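Local coordinates for protein nucleoside-triphosphatase THEP1 (Aquifex aeolicus, PDB 1YE8) that hydrolyses ATP, GTP, CTP, TTP and UTP to the nucleoside diphosphate and phosphate, with a RecA-like P-loop fold and no kinase activity, at residues Lys2-Glu8 against Val133-Ile139; Val11-Leu16 against Leu160-Arg165; Arg123-His127 against Glu148-Leu152. All coordinates share one frame; numbering follows the deposited sequence.

Contact 1: Lys2-Glu8 against Val133-Ile139. With NA (sodium ion), chain C.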
loop_
_atom_site.group_PDB
_atom_site.type_symbol
_atom_site.label_atom_id
_atom_site.label_comp_id
_atom_site.label_asym_id
_atom_site.label_seq_id
_atom_site.Cartn_x
_atom_site.Cartn_y
_atom_site.Cartn_z
ATOM N N LYS A 2 5.452 10.623 5.696
ATOM C CA LYS A 2 4.950 9.763 4.603
ATOM C C LYS A 2 6.150 9.025 4.038
ATOM O O LYS A 2 7.089 9.667 3.551
ATOM C CB LYS A 2 4.301 10.576 3.461
ATOM C CG LYS A 2 3.168 11.551 3.820
ATOM C CD LYS A 2 1.917 10.803 4.248
ATOM C CE LYS A 2 0.694 11.681 4.496
ATOM N NZ LYS A 2 0.942 12.772 5.471
ATOM N N ILE A 3 6.149 7.699 4.136
ATOM C CA ILE A 3 7.216 6.872 3.565
ATOM C C ILE A 3 6.660 6.225 2.305
ATOM O O ILE A 3 5.676 5.461 2.391
ATOM C CB ILE A 3 7.637 5.734 4.555
ATOM C CG1 ILE A 3 7.971 6.270 5.959
ATOM C CG2 ILE A 3 8.783 4.918 3.961
ATOM C CD1 ILE A 3 9.207 7.137 6.004
ATOM N N ILE A 4 7.265 6.530 1.154
ATOM C CA ILE A 4 6.823 5.979 -0.126
ATOM C C ILE A 4 7.909 5.044 -0.617
ATOM O O ILE A 4 9.038 5.467 -0.890
ATOM C CB ILE A 4 6.572 7.101 -1.153
ATOM C CG1 ILE A 4 5.539 8.091 -0.618
ATOM C CG2 ILE A 4 6.108 6.488 -2.482
ATOM C CD1 ILE A 4 5.254 9.253 -1.502
ATOM N N ILE A 5 7.561 3.767 -0.752
ATOM C CA ILE A 5 8.499 2.731 -1.186
ATOM C C ILE A 5 8.171 2.340 -2.618
ATOM O O ILE A 5 7.040 1.972 -2.944
ATOM C CB ILE A 5 8.414 1.496 -0.263
ATOM C CG1 ILE A 5 8.736 1.869 1.186
ATOM C CG2 ILE A 5 9.355 0.381 -0.775
ATOM C CD1 ILE A 5 8.221 0.868 2.208
ATOM N N THR A 6 9.169 2.432 -3.485
ATOM C CA THR A 6 9.003 2.062 -4.879
ATOM C C THR A 6 10.115 1.107 -5.290
ATOM O O THR A 6 11.023 0.841 -4.503
ATOM C CB THR A 6 8.909 3.357 -5.734
ATOM O OG1 THR A 6 8.464 3.049 -7.061
ATOM C CG2 THR A 6 10.272 4.102 -5.889
ATOM N N GLY A 7 10.016 0.548 -6.488
ATOM C CA GLY A 7 11.037 -0.363 -6.963
ATOM C C GLY A 7 10.459 -1.354 -7.942
ATOM O O GLY A 7 9.246 -1.393 -8.157
ATOM N N GLU A 8 11.333 -2.168 -8.528
ATOM C CA GLU A 8 10.923 -3.085 -9.592
ATOM C C GLU A 8 9.946 -4.138 -9.072
ATOM O O GLU A 8 9.988 -4.493 -7.890
ATOM C CB GLU A 8 12.149 -3.755 -10.244
ATOM C CG GLU A 8 13.267 -2.820 -10.752
ATOM C CD GLU A 8 12.861 -1.830 -11.863
ATOM O OE1 GLU A 8 11.988 -2.218 -12.694
ATOM O OE2 GLU A 8 13.440 -0.676 -11.931
ATOM N N VAL A 133 2.075 7.619 7.176
ATOM C CA VAL A 133 1.736 6.591 6.187
ATOM C C VAL A 133 2.973 5.880 5.679
ATOM O O VAL A 133 4.010 6.516 5.454
ATOM C CB VAL A 133 1.000 7.191 4.944
ATOM C CG1 VAL A 133 0.518 6.080 3.996
ATOM C CG2 VAL A 133 -0.169 8.100 5.344
ATOM N N VAL A 134 2.862 4.562 5.492
ATOM C CA VAL A 134 3.817 3.796 4.680
ATOM C C VAL A 134 3.048 3.239 3.493
ATOM O O VAL A 134 2.076 2.498 3.676
ATOM C CB VAL A 134 4.460 2.639 5.474
ATOM C CG1 VAL A 134 5.334 1.764 4.572
ATOM C CG2 VAL A 134 5.274 3.205 6.640
ATOM N N ALA A 135 3.471 3.612 2.284
ATOM C CA ALA A 135 2.741 3.193 1.068
ATOM C C ALA A 135 3.746 2.753 0.025
ATOM O O ALA A 135 4.908 3.187 0.040
ATOM C CB ALA A 135 1.870 4.308 0.525
ATOM N N THR A 136 3.304 1.894 -0.890
ATOM C CA THR A 136 4.145 1.490 -2.006
ATOM C C THR A 136 3.514 1.954 -3.311
ATOM O O THR A 136 2.277 2.056 -3.443
ATOM C CB THR A 136 4.304 -0.033 -2.057
ATOM O OG1 THR A 136 3.011 -0.647 -2.124
ATOM C CG2 THR A 136 4.968 -0.538 -0.778
ATOM N N ILE A 137 4.377 2.215 -4.287
ATOM C CA ILE A 137 3.964 2.521 -5.654
ATOM C C ILE A 137 4.881 1.812 -6.625
ATOM O O ILE A 137 6.048 1.555 -6.311
ATOM C CB ILE A 137 3.971 4.056 -5.963
ATOM C CG1 ILE A 137 5.347 4.684 -5.681
ATOM C CG2 ILE A 137 2.826 4.758 -5.236
ATOM C CD1 ILE A 137 5.437 6.123 -6.134
ATOM N N PRO A 138 4.371 1.518 -7.817
ATOM C CA PRO A 138 5.226 0.939 -8.854
ATOM C C PRO A 138 6.292 1.930 -9.305
ATOM O O PRO A 138 6.200 3.138 -9.046
ATOM C CB PRO A 138 4.242 0.573 -9.981
ATOM C CG PRO A 138 3.007 1.320 -9.706
ATOM C CD PRO A 138 2.979 1.715 -8.272
ATOM N N ILE A 139 7.332 1.403 -9.940
ATOM C CA ILE A 139 8.455 2.243 -10.380
ATOM C C ILE A 139 8.140 3.049 -11.644
ATOM O O ILE A 139 8.786 4.053 -11.928
ATOM C CB ILE A 139 9.742 1.385 -10.541
ATOM C CG1 ILE A 139 11.012 2.250 -10.577
ATOM C CG2 ILE A 139 9.654 0.483 -11.758
ATOM C CD1 ILE A 139 11.317 3.007 -9.283
HETATM NA NA NA C . 8.049 -4.595 -6.367
HETATM O O HOH W 1 7.212 -1.498 -10.031
HETATM O O HOH W 2 5.116 -4.318 -5.891
#
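A chi1 of -168° turns T6 OG1 away from its own backbone N and onto the I137-P138 backbone, where it lies 2.9 Å from I137 O and 3.0 Å from P138 O. I137 stands with CG1 wedged between its own N and carbonyl carbon (chi1 56°), which carries CD1 across I4 to within 3.7 Å of I4 CG2. R150 meets the same backbone from helix 144-150, donating to P138 O and weakly to T6 OG1. The backbones of 2-6 and 133-136 run parallel, 17° apart, joined by three nearly straight hydrogen bonds that alternate in direction, beginning with I3 N to V133 O at 2.8 Å, with a fourth, more bent one from I137 N to I5 O just beyond. In the sheet, strand 132-136 separates the P-loop strand from strand 102-105, the strand order of RecA-like NTPases. One face carries I3, I5, V134 and T136: I5 CD1 leans over V134 CG1 at 3.8 Å, I5 and V134 lie under helix 13-24, and T136 OG1 bonds to D106. On the other face K2 folds its chain over V133, CD 3.6 Å from CG2, while NZ reaches the carbonyls of D128 and V131. At G7 the backbone takes angles at which a CB would collide with the preceding carbonyl O. A water bridges the two segments here, donating to G7 O at 2.8 Å and accepting from I139 N, while I139 CD1 lies across T6 and its CG2 against the E8 carboxylate. E8 O, 2.5 Å from the sodium ion, belongs to the phosphate-binding loop that begins at G7.

Contact 2: Val11-Leu16 against Leu160-Arg165. With NA (sodium ion), chain C; MG (magnesium ion), chain B; PO4 (phosphate ion), chain E.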
loop_
_atom_site.group_PDB
_atom_site.type_symbol
_atom_site.label_atom_id
_atom_site.label_comp_id
_atom_site.label_asym_id
_atom_site.label_seq_id
_atom_site.Cartn_x
_atom_site.Cartn_y
_atom_site.Cartn_z
ATOM N N VAL A 11 10.991 -7.051 -6.316
ATOM C CA VAL A 11 12.155 -6.661 -5.517
ATOM C C VAL A 11 11.967 -6.866 -4.004
ATOM O O VAL A 11 12.948 -6.964 -3.273
ATOM C CB VAL A 11 12.641 -5.216 -5.836
ATOM C CG1 VAL A 11 11.744 -4.172 -5.174
ATOM C CG2 VAL A 11 14.095 -5.038 -5.409
ATOM N N GLY A 12 10.713 -6.898 -3.546
ATOM C CA GLY A 12 10.443 -7.125 -2.138
ATOM C C GLY A 12 9.717 -6.015 -1.395
ATOM O O GLY A 12 9.876 -5.890 -0.175
ATOM N N LYS A 13 8.919 -5.215 -2.106
ATOM C CA LYS A 13 8.187 -4.114 -1.462
ATOM C C LYS A 13 7.189 -4.607 -0.406
ATOM O O LYS A 13 7.179 -4.097 0.708
ATOM C CB LYS A 13 7.486 -3.222 -2.484
ATOM C CG LYS A 13 8.445 -2.547 -3.472
ATOM C CD LYS A 13 7.800 -1.407 -4.251
ATOM C CE LYS A 13 6.615 -1.808 -5.106
ATOM N NZ LYS A 13 7.048 -2.493 -6.343
ATOM N N THR A 14 6.372 -5.599 -0.759
ATOM C CA THR A 14 5.432 -6.196 0.210
ATOM C C THR A 14 6.162 -6.804 1.406
ATOM O O THR A 14 5.761 -6.609 2.546
ATOM C CB THR A 14 4.577 -7.257 -0.479
ATOM O OG1 THR A 14 3.821 -6.641 -1.531
ATOM C CG2 THR A 14 3.523 -7.841 0.483
ATOM N N THR A 15 7.244 -7.523 1.131
ATOM C CA THR A 15 8.044 -8.136 2.173
ATOM C C THR A 15 8.542 -7.093 3.157
ATOM O O THR A 15 8.469 -7.289 4.369
ATOM C CB THR A 15 9.228 -8.879 1.544
ATOM O OG1 THR A 15 8.733 -10.067 0.928
ATOM C CG2 THR A 15 10.226 -9.381 2.611
ATOM N N LEU A 16 9.052 -5.982 2.639
ATOM C CA LEU A 16 9.495 -4.901 3.499
ATOM C C LEU A 16 8.321 -4.308 4.298
ATOM O O LEU A 16 8.440 -4.079 5.505
ATOM C CB LEU A 16 10.188 -3.817 2.675
ATOM C CG LEU A 16 10.602 -2.545 3.398
ATOM C CD1 LEU A 16 11.558 -2.827 4.576
ATOM C CD2 LEU A 16 11.248 -1.596 2.419
ATOM N N LEU A 160 13.621 0.846 -3.487
ATOM C CA LEU A 160 14.044 -0.423 -2.894
ATOM C C LEU A 160 14.754 -1.247 -3.949
ATOM O O LEU A 160 14.239 -1.400 -5.063
ATOM C CB LEU A 160 12.818 -1.176 -2.373
ATOM C CG LEU A 160 13.130 -2.407 -1.522
ATOM C CD1 LEU A 160 13.879 -2.013 -0.248
ATOM C CD2 LEU A 160 11.853 -3.155 -1.176
ATOM N N THR A 161 15.925 -1.778 -3.596
ATOM C CA THR A 161 16.742 -2.568 -4.531
ATOM C C THR A 161 17.293 -3.813 -3.846
ATOM O O THR A 161 17.266 -3.905 -2.620
ATOM C CB THR A 161 17.943 -1.751 -5.046
ATOM O OG1 THR A 161 18.834 -1.499 -3.949
ATOM C CG2 THR A 161 17.529 -0.362 -5.544
ATOM N N PRO A 162 17.851 -4.756 -4.611
ATOM C CA PRO A 162 18.520 -5.904 -3.982
ATOM C C PRO A 162 19.690 -5.490 -3.075
ATOM O O PRO A 162 19.999 -6.227 -2.131
ATOM C CB PRO A 162 18.991 -6.730 -5.184
ATOM C CG PRO A 162 18.046 -6.327 -6.291
ATOM C CD PRO A 162 17.876 -4.845 -6.084
ATOM N N GLU A 163 20.274 -4.316 -3.318
ATOM C CA GLU A 163 21.452 -3.837 -2.583
ATOM C C GLU A 163 21.147 -3.054 -1.306
ATOM O O GLU A 163 22.045 -2.844 -0.485
ATOM C CB GLU A 163 22.316 -2.965 -3.489
ATOM C CG GLU A 163 22.977 -3.726 -4.632
ATOM C CD GLU A 163 22.053 -3.936 -5.824
ATOM O OE1 GLU A 163 21.039 -3.217 -5.954
ATOM O OE2 GLU A 163 22.337 -4.834 -6.623
ATOM N N ASN A 164 19.908 -2.580 -1.144
ATOM C CA ASN A 164 19.528 -1.887 0.092
ATOM C C ASN A 164 18.402 -2.587 0.868
ATOM O O ASN A 164 18.077 -2.196 1.982
ATOM C CB ASN A 164 19.228 -0.396 -0.156
ATOM C CG ASN A 164 17.940 -0.167 -0.955
ATOM O OD1 ASN A 164 17.153 -1.087 -1.168
ATOM N ND2 ASN A 164 17.743 1.056 -1.404
ATOM N N ARG A 165 17.825 -3.615 0.245
ATOM C CA ARG A 165 16.791 -4.500 0.799
ATOM C C ARG A 165 16.963 -4.834 2.291
ATOM O O ARG A 165 16.017 -4.738 3.086
ATOM C CB ARG A 165 16.854 -5.808 -0.011
ATOM C CG ARG A 165 15.686 -6.720 0.086
ATOM C CD ARG A 165 15.359 -7.345 -1.236
ATOM N NE ARG A 165 16.371 -8.300 -1.682
ATOM C CZ ARG A 165 16.392 -8.821 -2.901
ATOM N NH1 ARG A 165 15.464 -8.476 -3.784
ATOM N NH2 ARG A 165 17.345 -9.684 -3.248
HETATM NA NA NA C . 8.049 -4.595 -6.367
HETATM MG MG MG B . 4.155 -6.405 -3.601
HETATM P P PO4 E . 7.392 -6.908 -4.527
HETATM O O1 PO4 E . 6.277 -6.471 -3.593
HETATM O O2 PO4 E . 8.211 -8.054 -4.018
HETATM O O3 PO4 E . 8.299 -5.719 -4.708
HETATM O O4 PO4 E . 6.810 -7.284 -5.869
HETATM O O HOH W 3 2.177 -6.896 -3.727
HETATM O O HOH W 4 3.894 -4.543 -3.587
HETATM O O HOH W 5 4.881 -8.674 -3.419
HETATM O O HOH W 2 5.116 -4.318 -5.891
#
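V11 and T161 bring their CA atoms to 6.2 Å, and no hydrogen bond joins the two backbones; a side chain supplies the one polar link. R165 NH1 donates to V11 O at 3.0 Å in a fairly straight bond (162°) that lies in the guanidinium plane but comes in 32° off the carbonyl plane. P162 CA sits over the centre of one guanidinium face, so the flat group is backed by its own segment. V11 CG2 rests on T161 CA at 3.7 Å and also touches P162 CD. The backbone these side chains touch belongs to the Walker A P-loop, with G12 as N-cap of helix 13-24: the amides of G12, K13 and T14 all donate to a bound phosphate ion, K13 N at 2.7 Å from its O3, probably marking where a nucleotide phosphate binds. T14 OG1 binds magnesium at 2.1 Å, phosphate O1 and three waters being its other ligands, while K13 NZ joins phosphate O3 and E8 O, with a more distant water, around the sodium. Behind the loop L160 forks: with CG opposite its backbone N (chi1 -170°), CD2 lies 3.5 Å from G12 O and CD1 crosses L16, 3.8 Å from L16 CD2.

Contact 3: Arg123-His127 against Glu148-Leu152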
loop_
_atom_site.group_PDB
_atom_site.type_symbol
_atom_site.label_atom_id
_atom_site.label_comp_id
_atom_site.label_asym_id
_atom_site.label_seq_id
_atom_site.Cartn_x
_atom_site.Cartn_y
_atom_site.Cartn_z
ATOM N N ARG A 123 -6.068 9.894 -2.019
ATOM C CA ARG A 123 -5.767 11.323 -2.170
ATOM C C ARG A 123 -5.981 12.086 -0.863
ATOM O O ARG A 123 -5.158 12.918 -0.478
ATOM C CB ARG A 123 -6.582 11.951 -3.295
ATOM C CG ARG A 123 -6.019 11.719 -4.661
ATOM C CD ARG A 123 -6.335 12.838 -5.632
ATOM N NE ARG A 123 -5.801 12.472 -6.923
ATOM C CZ ARG A 123 -6.441 11.738 -7.802
ATOM N NH1 ARG A 123 -7.668 11.284 -7.545
ATOM N NH2 ARG A 123 -5.848 11.450 -8.950
ATOM N N GLN A 124 -7.073 11.786 -0.164
ATOM C CA GLN A 124 -7.359 12.443 1.100
ATOM C C GLN A 124 -6.251 12.148 2.103
ATOM O O GLN A 124 -5.734 13.050 2.749
ATOM C CB GLN A 124 -8.721 12.000 1.637
ATOM C CG GLN A 124 -9.262 12.912 2.728
ATOM C CD GLN A 124 -10.685 12.599 3.140
ATOM O OE1 GLN A 124 -11.289 13.367 3.900
ATOM N NE2 GLN A 124 -11.227 11.481 2.660
ATOM N N ILE A 125 -5.868 10.878 2.226
ATOM C CA ILE A 125 -4.866 10.482 3.204
ATOM C C ILE A 125 -3.475 11.036 2.886
ATOM O O ILE A 125 -2.800 11.611 3.749
ATOM C CB ILE A 125 -4.812 8.922 3.310
ATOM C CG1 ILE A 125 -6.085 8.373 3.990
ATOM C CG2 ILE A 125 -3.529 8.472 3.998
ATOM C CD1 ILE A 125 -6.278 6.865 3.798
HETATM N N MSE A 126 -3.053 10.893 1.636
HETATM C CA MSE A 126 -1.690 11.238 1.264
HETATM C C MSE A 126 -1.395 12.734 1.349
HETATM O O MSE A 126 -0.263 13.122 1.615
HETATM C CB MSE A 126 -1.368 10.680 -0.118
HETATM C CG MSE A 126 -1.487 9.122 -0.169
HETATM SE SE MSE A 126 -0.409 8.132 1.148
HETATM C CE MSE A 126 1.063 8.802 0.479
ATOM N N HIS A 127 -2.430 13.556 1.181
ATOM C CA HIS A 127 -2.252 14.997 1.218
ATOM C C HIS A 127 -2.593 15.590 2.579
ATOM O O HIS A 127 -2.527 16.817 2.754
ATOM C CB HIS A 127 -3.042 15.649 0.081
ATOM C CG HIS A 127 -2.564 15.250 -1.278
ATOM N ND1 HIS A 127 -1.358 15.675 -1.800
ATOM C CD2 HIS A 127 -3.114 14.442 -2.216
ATOM C CE1 HIS A 127 -1.199 15.160 -3.004
ATOM N NE2 HIS A 127 -2.249 14.408 -3.282
ATOM N N GLU A 148 1.439 11.391 -9.017
ATOM C CA GLU A 148 1.108 12.345 -7.974
ATOM C C GLU A 148 1.777 11.978 -6.646
ATOM O O GLU A 148 2.317 12.836 -5.944
ATOM C CB GLU A 148 -0.417 12.383 -7.829
ATOM C CG GLU A 148 -0.946 13.339 -6.781
ATOM C CD GLU A 148 -2.460 13.364 -6.727
ATOM O OE1 GLU A 148 -3.100 13.339 -7.800
ATOM O OE2 GLU A 148 -3.007 13.435 -5.605
ATOM N N ILE A 149 1.716 10.696 -6.286
ATOM C CA ILE A 149 2.311 10.215 -5.049
ATOM C C ILE A 149 3.847 10.199 -5.129
ATOM O O ILE A 149 4.530 10.554 -4.164
ATOM C CB ILE A 149 1.716 8.818 -4.633
ATOM C CG1 ILE A 149 0.199 8.924 -4.359
ATOM C CG2 ILE A 149 2.485 8.235 -3.456
ATOM C CD1 ILE A 149 -0.270 10.171 -3.611
ATOM N N ARG A 150 4.393 9.833 -6.289
ATOM C CA ARG A 150 5.842 9.841 -6.455
ATOM C C ARG A 150 6.423 11.231 -6.180
ATOM O O ARG A 150 7.496 11.347 -5.590
ATOM C CB ARG A 150 6.226 9.363 -7.851
ATOM C CG ARG A 150 7.720 9.074 -7.993
ATOM C CD ARG A 150 8.170 8.732 -9.411
ATOM N NE ARG A 150 7.276 7.755 -10.029
ATOM C CZ ARG A 150 7.191 6.470 -9.684
ATOM N NH1 ARG A 150 8.007 5.936 -8.777
ATOM N NH2 ARG A 150 6.297 5.711 -10.294
ATOM N N ARG A 151 5.689 12.269 -6.578
ATOM C CA ARG A 151 6.154 13.640 -6.375
ATOM C C ARG A 151 5.574 14.334 -5.132
ATOM O O ARG A 151 5.701 15.543 -4.982
ATOM C CB ARG A 151 5.991 14.468 -7.659
ATOM C CG ARG A 151 4.587 14.879 -8.031
ATOM C CD ARG A 151 4.489 15.499 -9.431
ATOM N NE ARG A 151 5.553 15.034 -10.333
ATOM C CZ ARG A 151 5.648 15.355 -11.623
ATOM N NH1 ARG A 151 4.741 16.144 -12.191
ATOM N NH2 ARG A 151 6.656 14.888 -12.350
ATOM N N LEU A 152 4.977 13.574 -4.215
ATOM C CA LEU A 152 4.381 14.151 -3.009
ATOM C C LEU A 152 5.390 14.984 -2.215
ATOM O O LEU A 152 6.375 14.444 -1.735
ATOM C CB LEU A 152 3.831 13.023 -2.130
ATOM C CG LEU A 152 2.989 13.397 -0.912
ATOM C CD1 LEU A 152 1.694 14.083 -1.335
ATOM C CD2 LEU A 152 2.705 12.164 -0.092
HETATM O O HOH W 6 -3.511 12.416 -10.148
#
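E148 reaches from helix 144-150 to R123 in the last turn of helix 116-126 and H127 just after it, in a salt bridge combined with a His-carboxylate hydrogen bond. Both helices cover the same side of the RecA-like sheet, and their inner contact is tight and apolar: the selenomethionine M126 sets CB 3.7 Å from I149 CD1, and its side chain crosses that of L152 at about a right angle, CE 3.8 Å from L152 CD2. Below them M126 touches V133, while I149 and L152 touch I4. The outer side is polar and hydrated. There the fully extended E148 chain (chi1 -180°) presents both oxygens: R123 NE, with OE1 in its guanidinium plane, meets OE1 on the syn side at 3.0 Å, and H127 NE2 meets OE2 on the anti side at 2.6 Å. The carboxylate plane is turned 33° from the guanidinium and 37° from the imidazole. An alanine here in place of the glutamate is likely to leave the R123 charge without its mate and the H127 ring free to turn. L152 CD1 approaches the same ring obliquely, 3.5 Å from ND1. On this polar side a water donates to E148 OE1 at 2.6 Å and accepts from R123 NH2.

Overall arrangement
Contact 1 lies at the core of the fold, and the other two flank it on different sides of the sheet, their centres each 11 Å from its own. Toward contact 2, strand 2-6 leads through the P-loop into helix 13-24, and T6 O lies 2.8 Å from L160 N, a probable hydrogen bond; I137 O packs 3.6 Å from K13 CE. Toward contact 3, I4 CD1 packs on I149 O, and K2 CE lies 3.4 Å from M126 O. Contacts 2 and 3 do not touch, with nearest atoms about 9 Å apart and centres 22 Å apart. Phosphate and magnesium sit at contact 2; contact 3 lies across the sheet, with the side chain of I149 about 11 Å from that of K13.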